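Pectate lyase (Bacillus, PDB 3VMV) probably cleaves polygalacturonate, the pectin backbone, by the beta-elimination typical of pectate lyases, with its catalytic domain folded as a parallel beta-helix. Local coordinates at residues Tyr196-Phe201 with Gln305-Thr310; Tyr213-Met218 with Thr296-Pro301; Val156-Lys159 with Tyr164-Val167; Asn220-Asp225 with Ser315-Ser320. All coordinates share one frame; numbering follows the deposited sequence.

Overall arrangement
The four contacts sit in a right-handed parallel beta-helix, and all reach its strands. Interaction 3 comes first along the chain; its centre lies about 5 Å from the centre of the chain, in the interior of the beta-helix. The other three lie outside, where the segment after the last strands runs back over earlier coils. It meets 213-218 at 296-301 (interaction 2), 196-201 at 305-310 (interaction 1) and 220-225 at 315-320 (interaction 4). Interactions 1 and 4 share helix 309-319, and their centres are about 7 Å apart. Interactions 2 and 4 are about 21 Å apart between centres. The C-terminal part is thus fastened to neighbouring coils at successive points.

Interaction 1: Tyr196-Phe201 with Gln305-Thr310; sequences YHHNYF and QVQSAT
The side-chain oxygen of Gln307 takes a hydrogen bond from the imidazole of His198. The distance from His198 NE2 to Gln307 OE1 is 2.8 Å, and the bond is fairly straight, with an N-H...O angle of 158°. OE1 lies at the ring edge, nearly in the imidazole plane. Seen from the amide, the donor is less well aligned: NE2 is tilted 31° from the carbonyl plane. The CA atoms of His198 and Gln307 are 9.7 Å apart, so the two side chains must span the distance. Gln307 does so with its chain extended beyond CG (chi2 180°), which carries the amide out to the ring edge. Its NE2 is bonded to Ser315, so both ends of the amide are used and its rotation is probably fixed.

His198 sits at the bend between strands 192-197 and 200-202, a corner of the parallel beta-helix. The next residue, Asn199, is bonded to Asn170 and Asn221 on neighbouring coils, an asparagine stack of the kind known in pectate lyases. The second ring nitrogen is also engaged: His198 ND1 lies 2.8 Å from His197 ND1, in a hydrogen bond whose direction is open. The ring is therefore held at both nitrogens, and it stacks on Trp169. With a leucine at His198, Gln307 OE1 and His197 ND1 would probably each lose a partner, and the amide would be held less firmly, chiefly through Ser315. Just after Gln307, Ser308 is the N-cap of helix 309-319.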
loop_
_atom_site.group_PDB
_atom_site.type_symbol
_atom_site.label_atom_id
_atom_site.label_comp_id
_atom_site.label_asym_id
_atom_site.label_seq_id
_atom_site.Cartn_x
_atom_site.Cartn_y
_atom_site.Cartn_z
ATOM N N TYR A 196 -2.647 -1.938 7.578
ATOM C CA TYR A 196 -3.641 -1.658 6.559
ATOM C C TYR A 196 -4.994 -1.562 7.244
ATOM O O TYR A 196 -5.416 -2.512 7.894
ATOM C CB TYR A 196 -3.725 -2.798 5.547
ATOM C CG TYR A 196 -2.467 -3.098 4.777
ATOM C CD1 TYR A 196 -2.263 -2.581 3.513
ATOM C CD2 TYR A 196 -1.487 -3.923 5.305
ATOM C CE1 TYR A 196 -1.087 -2.890 2.807
ATOM C CE2 TYR A 196 -0.311 -4.222 4.588
ATOM C CZ TYR A 196 -0.152 -3.696 3.336
ATOM O OH TYR A 196 1.029 -3.998 2.657
ATOM N N HIS A 197 -5.683 -0.440 7.087
ATOM C CA HIS A 197 -7.026 -0.347 7.654
ATOM C C HIS A 197 -7.960 0.479 6.818
ATOM O O HIS A 197 -7.575 1.436 6.141
ATOM C CB HIS A 197 -6.973 0.144 9.143
ATOM C CG HIS A 197 -6.705 1.603 9.312
ATOM N ND1 HIS A 197 -7.718 2.543 9.379
ATOM C CD2 HIS A 197 -5.544 2.293 9.435
ATOM C CE1 HIS A 197 -7.179 3.746 9.542
ATOM N NE2 HIS A 197 -5.861 3.619 9.571
ATOM N N HIS A 198 -9.229 0.077 6.831
ATOM C CA HIS A 198 -10.285 0.802 6.116
ATOM C C HIS A 198 -10.059 0.943 4.631
ATOM O O HIS A 198 -10.490 1.904 4.031
ATOM C CB HIS A 198 -10.575 2.151 6.785
ATOM C CG HIS A 198 -11.219 2.010 8.127
ATOM N ND1 HIS A 198 -10.496 1.960 9.304
ATOM C CD2 HIS A 198 -12.516 1.826 8.467
ATOM C CE1 HIS A 198 -11.336 1.813 10.318
ATOM N NE2 HIS A 198 -12.566 1.742 9.838
ATOM N N ASN A 199 -9.393 -0.037 4.037
ATOM C CA ASN A 199 -9.292 -0.042 2.577
ATOM C C ASN A 199 -10.381 -0.895 1.957
ATOM O O ASN A 199 -10.894 -1.839 2.582
ATOM C CB ASN A 199 -7.938 -0.629 2.128
ATOM C CG ASN A 199 -6.749 0.136 2.699
ATOM O OD1 ASN A 199 -6.420 1.233 2.257
ATOM N ND2 ASN A 199 -6.112 -0.440 3.749
ATOM N N TYR A 200 -10.652 -0.608 0.693
ATOM C CA TYR A 200 -11.509 -1.429 -0.139
ATOM C C TYR A 200 -10.612 -2.180 -1.116
ATOM O O TYR A 200 -9.846 -1.532 -1.867
ATOM C CB TYR A 200 -12.389 -0.491 -0.944
ATOM C CG TYR A 200 -13.489 -1.095 -1.780
ATOM C CD1 TYR A 200 -14.332 -2.098 -1.282
ATOM C CD2 TYR A 200 -13.740 -0.618 -3.065
ATOM C CE1 TYR A 200 -15.372 -2.598 -2.051
ATOM C CE2 TYR A 200 -14.775 -1.136 -3.821
ATOM C CZ TYR A 200 -15.589 -2.085 -3.310
ATOM O OH TYR A 200 -16.655 -2.606 -4.049
ATOM N N PHE A 201 -10.668 -3.512 -1.064
ATOM C CA PHE A 201 -9.883 -4.381 -1.955
ATOM C C PHE A 201 -10.875 -5.106 -2.837
ATOM O O PHE A 201 -11.526 -6.034 -2.380
ATOM C CB PHE A 201 -9.100 -5.390 -1.114
ATOM C CG PHE A 201 -8.089 -4.763 -0.151
ATOM C CD1 PHE A 201 -7.000 -4.014 -0.612
ATOM C CD2 PHE A 201 -8.186 -4.988 1.217
ATOM C CE1 PHE A 201 -6.069 -3.486 0.299
ATOM C CE2 PHE A 201 -7.240 -4.522 2.126
ATOM C CZ PHE A 201 -6.178 -3.735 1.669
ATOM N N GLN A 305 -8.235 2.402 17.393
ATOM C CA GLN A 305 -9.681 2.241 17.496
ATOM C C GLN A 305 -10.122 1.334 16.392
ATOM O O GLN A 305 -9.675 1.524 15.233
ATOM C CB GLN A 305 -10.341 3.609 17.347
ATOM C CG GLN A 305 -10.069 4.494 18.525
ATOM C CD GLN A 305 -10.848 4.060 19.741
ATOM O OE1 GLN A 305 -12.052 3.789 19.660
ATOM N NE2 GLN A 305 -10.167 3.985 20.886
ATOM N N VAL A 306 -10.986 0.383 16.721
ATOM C CA VAL A 306 -11.412 -0.612 15.723
ATOM C C VAL A 306 -12.922 -0.786 15.764
ATOM O O VAL A 306 -13.525 -0.949 16.827
ATOM C CB VAL A 306 -10.624 -1.932 15.896
ATOM C CG1 VAL A 306 -10.835 -2.557 17.285
ATOM C CG2 VAL A 306 -11.011 -2.939 14.799
ATOM N N GLN A 307 -13.546 -0.664 14.597
ATOM C CA GLN A 307 -14.996 -0.889 14.448
ATOM C C GLN A 307 -15.314 -2.371 14.309
ATOM O O GLN A 307 -14.432 -3.188 14.108
ATOM C CB GLN A 307 -15.479 -0.194 13.178
ATOM C CG GLN A 307 -15.247 1.305 13.141
ATOM C CD GLN A 307 -15.771 1.856 11.818
ATOM O OE1 GLN A 307 -15.185 1.622 10.772
ATOM N NE2 GLN A 307 -16.946 2.432 11.853
ATOM N N SER A 308 -16.595 -2.735 14.397
ATOM C CA SER A 308 -16.945 -4.091 14.004
ATOM C C SER A 308 -16.722 -4.242 12.492
ATOM O O SER A 308 -16.607 -3.246 11.762
ATOM C CB SER A 308 -18.412 -4.363 14.326
ATOM O OG SER A 308 -19.267 -3.623 13.453
ATOM N N ALA A 309 -16.662 -5.482 12.032
ATOM C CA ALA A 309 -16.481 -5.728 10.597
ATOM C C ALA A 309 -17.601 -5.105 9.789
ATOM O O ALA A 309 -17.346 -4.577 8.699
ATOM C CB ALA A 309 -16.403 -7.241 10.329
ATOM N N THR A 310 -18.832 -5.177 10.265
ATOM C CA THR A 310 -19.934 -4.643 9.464
ATOM C C THR A 310 -19.982 -3.135 9.506
ATOM O O THR A 310 -20.340 -2.500 8.517
ATOM C CB THR A 310 -21.279 -5.245 9.878
ATOM O OG1 THR A 310 -21.492 -5.019 11.288
ATOM C CG2 THR A 310 -21.307 -6.760 9.579
#

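Interaction 2: Tyr213-Met218 with Thr296-Pro301; sequences YADVHM and TNFTPP
A loop that follows the last beta-helix strands lies across the outer side of strand 215-219 and lays two rings on it. The first is Phe298. Its far end meets Asp215, with Phe298 CZ 3.6 Å from Asp215 CB. The carboxylate of Asp215 stacks over one face of the phenyl ring, their planes 27° apart. The edge of the same ring points at the backbone: Phe298 CE2 is 3.5 Å from Val216 O, which lies near the ring plane. Phe298 CG is anti to the backbone N (chi1 172°), and this swings the ring down onto the strand. The charge of Asp215 is answered by a salt bridge to Arg238 on the next coil.

The second ring is Pro300. Its CG sits over the face of the His217 imidazole, 3.7 Å from the ring centroid and 25° off the normal, a CH-pi contact. It is shifted toward the rim, so the shortest approach is Pro300 CG to His217 ND1, at 3.4 Å. The imidazole cannot turn easily, because ND1 is bonded to Tyr302 and NE2 to Glu242.

The loop is shaped before it reaches the strand. Thr296 OG1 accepts from Phe298 N at 3.0 Å, an ST turn that ends at the phenylalanine. His217 stacks with Phe219 on its own strand and meets the nearly parallel ring of Phe240 on strand 238-242. The second of these, ring on ring from one coil to the next, is typical of the parallel beta-helix.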
loop_
_atom_site.group_PDB
_atom_site.type_symbol
_atom_site.label_atom_id
_atom_site.label_comp_id
_atom_site.label_asym_id
_atom_site.label_seq_id
_atom_site.Cartn_x
_atom_site.Cartn_y
_atom_site.Cartn_z
ATOM N N TYR A 213 7.959 -12.297 5.813
ATOM C CA TYR A 213 8.702 -11.936 7.063
ATOM C C TYR A 213 8.060 -10.924 7.994
ATOM O O TYR A 213 8.206 -11.035 9.233
ATOM C CB TYR A 213 10.152 -11.402 6.794
ATOM C CG TYR A 213 10.997 -12.307 5.933
ATOM C CD1 TYR A 213 11.549 -13.485 6.455
ATOM C CD2 TYR A 213 11.200 -12.009 4.596
ATOM C CE1 TYR A 213 12.307 -14.354 5.650
ATOM C CE2 TYR A 213 11.953 -12.862 3.795
ATOM C CZ TYR A 213 12.496 -14.022 4.335
ATOM O OH TYR A 213 13.222 -14.874 3.547
ATOM N N ALA A 214 7.390 -9.927 7.412
ATOM C CA ALA A 214 6.949 -8.747 8.189
ATOM C C ALA A 214 5.829 -9.017 9.199
ATOM O O ALA A 214 5.030 -9.930 9.009
ATOM C CB ALA A 214 6.486 -7.685 7.247
ATOM N N ASP A 215 5.823 -8.202 10.263
ATOM C CA ASP A 215 4.639 -8.058 11.124
ATOM C C ASP A 215 3.710 -6.991 10.533
ATOM O O ASP A 215 4.124 -5.838 10.216
ATOM C CB ASP A 215 5.073 -7.640 12.527
ATOM C CG ASP A 215 5.823 -8.764 13.275
ATOM O OD1 ASP A 215 5.668 -9.930 12.899
ATOM O OD2 ASP A 215 6.597 -8.444 14.213
ATOM N N VAL A 216 2.439 -7.389 10.401
ATOM C CA VAL A 216 1.423 -6.603 9.716
ATOM C C VAL A 216 0.104 -6.677 10.486
ATOM O O VAL A 216 -0.251 -7.742 10.993
ATOM C CB VAL A 216 1.225 -7.162 8.303
ATOM C CG1 VAL A 216 0.111 -6.456 7.589
ATOM C CG2 VAL A 216 2.534 -7.075 7.521
ATOM N N HIS A 217 -0.603 -5.556 10.597
ATOM C CA HIS A 217 -1.958 -5.525 11.159
ATOM C C HIS A 217 -2.910 -5.106 10.053
ATOM O O HIS A 217 -2.696 -4.064 9.443
ATOM C CB HIS A 217 -1.957 -4.527 12.302
ATOM C CG HIS A 217 -3.245 -4.395 13.069
ATOM N ND1 HIS A 217 -3.524 -3.241 13.769
ATOM C CD2 HIS A 217 -4.281 -5.236 13.284
ATOM C CE1 HIS A 217 -4.678 -3.392 14.410
ATOM N NE2 HIS A 217 -5.168 -4.583 14.121
ATOM N N MET A 218 -3.931 -5.914 9.792
ATOM C CA MET A 218 -4.997 -5.543 8.869
ATOM C C MET A 218 -6.309 -5.512 9.628
ATOM O O MET A 218 -6.749 -6.569 10.128
ATOM C CB MET A 218 -5.098 -6.551 7.741
ATOM C CG MET A 218 -3.768 -6.777 7.049
ATOM S SD MET A 218 -3.945 -7.699 5.494
ATOM C CE MET A 218 -4.581 -6.460 4.370
ATOM N N THR A 296 -0.857 -17.625 15.335
ATOM C CA THR A 296 -0.011 -16.794 16.180
ATOM C C THR A 296 -0.911 -15.953 17.085
ATOM O O THR A 296 -2.079 -15.703 16.725
ATOM C CB THR A 296 0.957 -15.872 15.357
ATOM O OG1 THR A 296 1.730 -15.061 16.260
ATOM C CG2 THR A 296 0.229 -14.926 14.374
ATOM N N ASN A 297 -0.354 -15.530 18.229
ATOM C CA ASN A 297 -1.017 -14.584 19.128
ATOM C C ASN A 297 -0.607 -13.138 18.845
ATOM O O ASN A 297 -1.016 -12.225 19.584
ATOM C CB ASN A 297 -0.657 -14.879 20.583
ATOM C CG ASN A 297 -1.086 -16.246 21.029
ATOM O OD1 ASN A 297 -0.286 -17.016 21.588
ATOM N ND2 ASN A 297 -2.348 -16.562 20.798
ATOM N N PHE A 298 0.200 -12.921 17.801
ATOM C CA PHE A 298 0.681 -11.573 17.452
ATOM C C PHE A 298 -0.430 -10.511 17.458
ATOM O O PHE A 298 -1.462 -10.657 16.780
ATOM C CB PHE A 298 1.360 -11.564 16.083
ATOM C CG PHE A 298 1.687 -10.181 15.606
ATOM C CD1 PHE A 298 2.689 -9.441 16.189
ATOM C CD2 PHE A 298 0.906 -9.601 14.620
ATOM C CE1 PHE A 298 2.956 -8.128 15.754
ATOM C CE2 PHE A 298 1.162 -8.311 14.187
ATOM C CZ PHE A 298 2.184 -7.567 14.756
ATOM N N THR A 299 -0.190 -9.455 18.248
ATOM C CA THR A 299 -0.970 -8.211 18.275
ATOM C C THR A 299 0.043 -7.052 18.173
ATOM O O THR A 299 1.147 -7.131 18.735
ATOM C CB THR A 299 -1.674 -8.183 19.661
ATOM O OG1 THR A 299 -2.563 -9.318 19.746
ATOM C CG2 THR A 299 -2.462 -6.956 19.869
ATOM N N PRO A 300 -0.321 -5.956 17.472
ATOM C CA PRO A 300 0.648 -4.892 17.246
ATOM C C PRO A 300 0.824 -4.023 18.495
ATOM O O PRO A 300 -0.050 -3.927 19.367
ATOM C CB PRO A 300 0.017 -4.077 16.102
ATOM C CG PRO A 300 -1.501 -4.271 16.333
ATOM C CD PRO A 300 -1.606 -5.698 16.792
ATOM N N PRO A 301 1.968 -3.380 18.578
ATOM C CA PRO A 301 2.376 -2.631 19.765
ATOM C C PRO A 301 1.868 -1.214 19.839
ATOM O O PRO A 301 2.594 -0.382 20.354
ATOM C CB PRO A 301 3.898 -2.629 19.639
ATOM C CG PRO A 301 4.130 -2.615 18.162
ATOM C CD PRO A 301 3.041 -3.459 17.572
#

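Interaction 3: Val156-Lys159 with Tyr164-Val167; sequences VDMK and YITV
Strand 156-158 and the start of strand 165-175 run in opposite directions and face each other across the interior of the beta-helix. Their nearest CA atoms, those of Met158 and Ile165, are 9.1 Å apart, too far for backbone pairing. The chain turns a corner at Tyr164, so the strands are different walls of the coil. The space between them is filled by side chains.

Met158 does most of the bridging. Its chain is extended beyond CG (chi2 171°), and its methyl end lies alongside both partners from the other wall, the chains pointing opposite ways. Met158 CE touches Ile165 CG2 at 3.6 Å. The same methyl meets Val167 CG2 at 3.5 Å, tighter than usual for two carbons. Further back along the chain, Met158 SD rests on Ile165 CD1 at 3.7 Å. The contact is wholly apolar and buried. Thr166, between the two aliphatic residues, points its CB away and uses its hydroxyl to bind the backbone near the N-terminus.

Neighbouring coils continue the packing on each side: Val125 of strand 123-126 touches Met158 and Ile165, Ile194 of strand 192-197 does the same, and Tyr196 covers Val167.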
loop_
_atom_site.group_PDB
_atom_site.type_symbol
_atom_site.label_atom_id
_atom_site.label_comp_id
_atom_site.label_asym_id
_atom_site.label_seq_id
_atom_site.Cartn_x
_atom_site.Cartn_y
_atom_site.Cartn_z
ATOM N N VAL A 156 0.482 -1.214 -4.563
ATOM C CA VAL A 156 1.362 -0.645 -3.530
ATOM C C VAL A 156 2.293 -1.715 -3.037
ATOM O O VAL A 156 1.840 -2.739 -2.472
ATOM C CB VAL A 156 0.610 -0.062 -2.300
ATOM C CG1 VAL A 156 1.621 0.312 -1.176
ATOM C CG2 VAL A 156 -0.225 1.175 -2.719
ATOM N N ASP A 157 3.597 -1.557 -3.323
ATOM C CA ASP A 157 4.595 -2.560 -2.963
ATOM C C ASP A 157 5.592 -1.971 -2.001
ATOM O O ASP A 157 6.014 -0.824 -2.160
ATOM C CB ASP A 157 5.378 -3.081 -4.179
ATOM C CG ASP A 157 4.545 -3.937 -5.126
ATOM O OD1 ASP A 157 3.449 -4.395 -4.771
ATOM O OD2 ASP A 157 5.013 -4.159 -6.290
ATOM N N MET A 158 5.989 -2.769 -1.011
ATOM C CA MET A 158 6.986 -2.354 -0.019
ATOM C C MET A 158 8.122 -3.342 -0.027
ATOM O O MET A 158 7.891 -4.567 -0.026
ATOM C CB MET A 158 6.316 -2.308 1.373
ATOM C CG MET A 158 5.117 -1.323 1.351
ATOM S SD MET A 158 4.262 -1.541 2.897
ATOM C CE MET A 158 2.724 -0.689 2.438
ATOM N N LYS A 159 9.340 -2.817 -0.025
ATOM C CA LYS A 159 10.536 -3.641 -0.187
ATOM C C LYS A 159 11.695 -3.077 0.609
ATOM O O LYS A 159 11.691 -1.893 1.005
ATOM C CB LYS A 159 10.981 -3.637 -1.674
ATOM C CG LYS A 159 9.907 -4.077 -2.668
ATOM C CD LYS A 159 10.412 -3.967 -4.134
ATOM C CE LYS A 159 9.298 -4.325 -5.132
ATOM N NZ LYS A 159 9.763 -4.114 -6.551
ATOM N N TYR A 164 7.336 1.033 9.317
ATOM C CA TYR A 164 6.464 2.034 9.947
ATOM C C TYR A 164 5.585 2.692 8.896
ATOM O O TYR A 164 5.695 3.893 8.615
ATOM C CB TYR A 164 7.265 3.095 10.779
ATOM C CG TYR A 164 8.039 2.505 11.941
ATOM C CD1 TYR A 164 7.387 2.040 13.064
ATOM C CD2 TYR A 164 9.436 2.426 11.898
ATOM C CE1 TYR A 164 8.097 1.481 14.116
ATOM C CE2 TYR A 164 10.151 1.890 12.944
ATOM C CZ TYR A 164 9.467 1.423 14.037
ATOM O OH TYR A 164 10.161 0.880 15.086
ATOM N N ILE A 165 4.702 1.894 8.297
ATOM C CA ILE A 165 3.937 2.324 7.130
ATOM C C ILE A 165 2.466 2.069 7.423
ATOM O O ILE A 165 2.135 0.992 7.949
ATOM C CB ILE A 165 4.365 1.518 5.912
ATOM C CG1 ILE A 165 5.894 1.573 5.790
ATOM C CG2 ILE A 165 3.632 2.023 4.642
ATOM C CD1 ILE A 165 6.470 0.815 4.654
ATOM N N THR A 166 1.607 3.054 7.135
ATOM C CA THR A 166 0.157 2.861 7.259
ATOM C C THR A 166 -0.508 3.128 5.935
ATOM O O THR A 166 -0.269 4.172 5.333
ATOM C CB THR A 166 -0.426 3.774 8.320
ATOM O OG1 THR A 166 0.016 3.347 9.611
ATOM C CG2 THR A 166 -1.964 3.707 8.329
ATOM N N VAL A 167 -1.340 2.186 5.516
ATOM C CA VAL A 167 -2.079 2.237 4.273
ATOM C C VAL A 167 -3.549 2.226 4.695
ATOM O O VAL A 167 -4.050 1.196 5.177
ATOM C CB VAL A 167 -1.766 0.984 3.474
ATOM C CG1 VAL A 167 -2.588 0.894 2.169
ATOM C CG2 VAL A 167 -0.250 0.965 3.156
#

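Interaction 4: Asn220-Asp225 with Ser315-Ser320; sequences NNYFKD and SVEQHS
Tyr222 reaches from strand 222-226 along helix 309-319, and each part of its side chain meets something there. At the base, Tyr222 CB packs on Val316 CG1 at 4.0 Å, and this methyl lies at the edge of the ring. With chi1 at -180°, the ring points away from the backbone N and lies beside the helix turn. Tyr222 CD2 comes to 4.0 Å from Glu317 CG. The next atom, Tyr222 CE2, is 3.5 Å from Glu317 OE2, and the ring and carboxylate planes are 64° apart. At the tip, a water lies in the ring plane, 2.6 Å from Tyr222 OH. The same water donates to Glu317 OE2 at 2.6 Å and links the two side chains. The carboxylate also has a salt bridge to Lys313, one turn earlier. With an alanine at Tyr222, the water would probably lose one of its partners and a gap would open beside the Glu317 side chain.

Val316 uses its other branch too: Val316 CG2 touches Asn220 O at 3.6 Å. At the helix C-terminus, Val316 O accepts from Ser320 OG at 2.7 Å and from Ser320 N, on opposite faces of its plane.

Around the contact, Tyr200 of strand 200-202 meets both the Tyr222 ring and Val316. The helix thus lies against the outside of the beta-helix, over strands 200-202 and 222-226, and its last residues reach strand 165-175.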
loop_
_atom_site.group_PDB
_atom_site.type_symbol
_atom_site.label_atom_id
_atom_site.label_comp_id
_atom_site.label_asym_id
_atom_site.label_seq_id
_atom_site.Cartn_x
_atom_site.Cartn_y
_atom_site.Cartn_z
ATOM N N ASN A 220 -10.459 -3.783 9.715
ATOM C CA ASN A 220 -11.537 -2.948 9.189
ATOM C C ASN A 220 -11.402 -2.687 7.702
ATOM O O ASN A 220 -11.881 -1.657 7.242
ATOM C CB ASN A 220 -11.654 -1.607 9.946
ATOM C CG ASN A 220 -12.244 -1.767 11.360
ATOM O OD1 ASN A 220 -12.786 -2.853 11.770
ATOM N ND2 ASN A 220 -12.141 -0.716 12.113
ATOM N N ASN A 221 -10.800 -3.630 6.979
ATOM C CA ASN A 221 -10.837 -3.557 5.500
ATOM C C ASN A 221 -12.023 -4.341 4.938
ATOM O O ASN A 221 -12.590 -5.211 5.640
ATOM C CB ASN A 221 -9.548 -4.118 4.890
ATOM C CG ASN A 221 -8.308 -3.468 5.452
ATOM O OD1 ASN A 221 -7.937 -2.339 5.083
ATOM N ND2 ASN A 221 -7.650 -4.172 6.371
ATOM N N TYR A 222 -12.392 -4.021 3.691
ATOM C CA TYR A 222 -13.478 -4.663 2.964
ATOM C C TYR A 222 -12.867 -5.308 1.744
ATOM O O TYR A 222 -12.408 -4.598 0.860
ATOM C CB TYR A 222 -14.510 -3.591 2.586
ATOM C CG TYR A 222 -15.749 -4.011 1.825
ATOM C CD1 TYR A 222 -16.053 -5.344 1.620
ATOM C CD2 TYR A 222 -16.645 -3.051 1.404
ATOM C CE1 TYR A 222 -17.231 -5.674 0.904
ATOM C CE2 TYR A 222 -17.800 -3.383 0.701
ATOM C CZ TYR A 222 -18.084 -4.691 0.490
ATOM O OH TYR A 222 -19.244 -4.971 -0.181
ATOM N N PHE A 223 -12.798 -6.638 1.776
ATOM C CA PHE A 223 -12.259 -7.459 0.675
ATOM C C PHE A 223 -13.445 -7.993 -0.111
ATOM O O PHE A 223 -14.384 -8.558 0.491
ATOM C CB PHE A 223 -11.527 -8.658 1.243
ATOM C CG PHE A 223 -10.266 -8.363 2.061
ATOM C CD1 PHE A 223 -9.014 -8.629 1.519
ATOM C CD2 PHE A 223 -10.343 -7.903 3.378
ATOM C CE1 PHE A 223 -7.849 -8.509 2.266
ATOM C CE2 PHE A 223 -9.191 -7.755 4.148
ATOM C CZ PHE A 223 -7.917 -8.036 3.585
ATOM N N LYS A 224 -13.433 -7.865 -1.447
ATOM C CA LYS A 224 -14.589 -8.258 -2.251
ATOM C C LYS A 224 -14.121 -8.773 -3.591
ATOM O O LYS A 224 -13.293 -8.133 -4.257
ATOM C CB LYS A 224 -15.492 -7.042 -2.482
ATOM C CG LYS A 224 -16.773 -7.356 -3.225
ATOM C CD LYS A 224 -17.676 -6.108 -3.231
ATOM C CE LYS A 224 -19.060 -6.448 -3.753
ATOM N NZ LYS A 224 -19.014 -6.969 -5.134
ATOM N N ASP A 225 -14.672 -9.915 -3.995
ATOM C CA ASP A 225 -14.466 -10.401 -5.370
ATOM C C ASP A 225 -12.985 -10.542 -5.668
ATOM O O ASP A 225 -12.440 -9.968 -6.609
ATOM C CB ASP A 225 -15.184 -9.501 -6.371
ATOM C CG ASP A 225 -16.713 -9.603 -6.269
ATOM O OD1 ASP A 225 -17.243 -10.561 -5.659
ATOM O OD2 ASP A 225 -17.384 -8.744 -6.862
ATOM N N SER A 315 -18.378 2.013 6.531
ATOM C CA SER A 315 -17.477 3.179 6.534
ATOM C C SER A 315 -16.594 3.200 5.296
ATOM O O SER A 315 -16.379 4.271 4.719
ATOM C CB SER A 315 -16.616 3.211 7.795
ATOM O OG SER A 315 -17.445 3.503 8.927
ATOM N N VAL A 316 -16.080 2.043 4.910
ATOM C CA VAL A 316 -15.215 1.942 3.729
ATOM C C VAL A 316 -16.025 2.273 2.484
ATOM O O VAL A 316 -15.551 3.029 1.621
ATOM C CB VAL A 316 -14.616 0.541 3.649
ATOM C CG1 VAL A 316 -13.887 0.339 2.283
ATOM C CG2 VAL A 316 -13.595 0.363 4.797
ATOM N N GLU A 317 -17.249 1.745 2.393
ATOM C CA GLU A 317 -18.077 2.058 1.241
ATOM C C GLU A 317 -18.245 3.577 1.076
ATOM O O GLU A 317 -18.249 4.119 -0.049
ATOM C CB GLU A 317 -19.457 1.388 1.377
ATOM C CG GLU A 317 -19.408 -0.113 1.190
ATOM C CD GLU A 317 -20.706 -0.817 1.613
ATOM O OE1 GLU A 317 -21.490 -0.266 2.420
ATOM O OE2 GLU A 317 -20.939 -1.939 1.143
ATOM N N GLN A 318 -18.413 4.263 2.198
ATOM C CA GLN A 318 -18.763 5.678 2.164
ATOM C C GLN A 318 -17.590 6.595 2.109
ATOM O O GLN A 318 -17.704 7.703 1.502
ATOM C CB GLN A 318 -19.629 6.026 3.369
ATOM C CG GLN A 318 -20.924 5.218 3.353
ATOM C CD GLN A 318 -21.721 5.391 4.617
ATOM O OE1 GLN A 318 -22.237 4.419 5.172
ATOM N NE2 GLN A 318 -21.846 6.637 5.073
ATOM N N HIS A 319 -16.472 6.210 2.710
ATOM C CA HIS A 319 -15.439 7.203 2.960
ATOM C C HIS A 319 -14.055 6.859 2.439
ATOM O O HIS A 319 -13.118 7.681 2.577
ATOM C CB HIS A 319 -15.341 7.528 4.446
ATOM C CG HIS A 319 -16.623 7.996 5.040
ATOM N ND1 HIS A 319 -17.212 9.197 4.706
ATOM C CD2 HIS A 319 -17.447 7.404 5.940
ATOM C CE1 HIS A 319 -18.334 9.334 5.391
ATOM N NE2 HIS A 319 -18.498 8.262 6.146
ATOM N N SER A 320 -13.908 5.678 1.837
ATOM C CA SER A 320 -12.623 5.376 1.197
ATOM C C SER A 320 -12.456 6.121 -0.132
ATOM O O SER A 320 -13.413 6.546 -0.753
ATOM C CB SER A 320 -12.425 3.858 1.044
ATOM O OG SER A 320 -13.363 3.309 0.133
HETATM O O HOH W 1 -20.777 -3.089 -1.208
#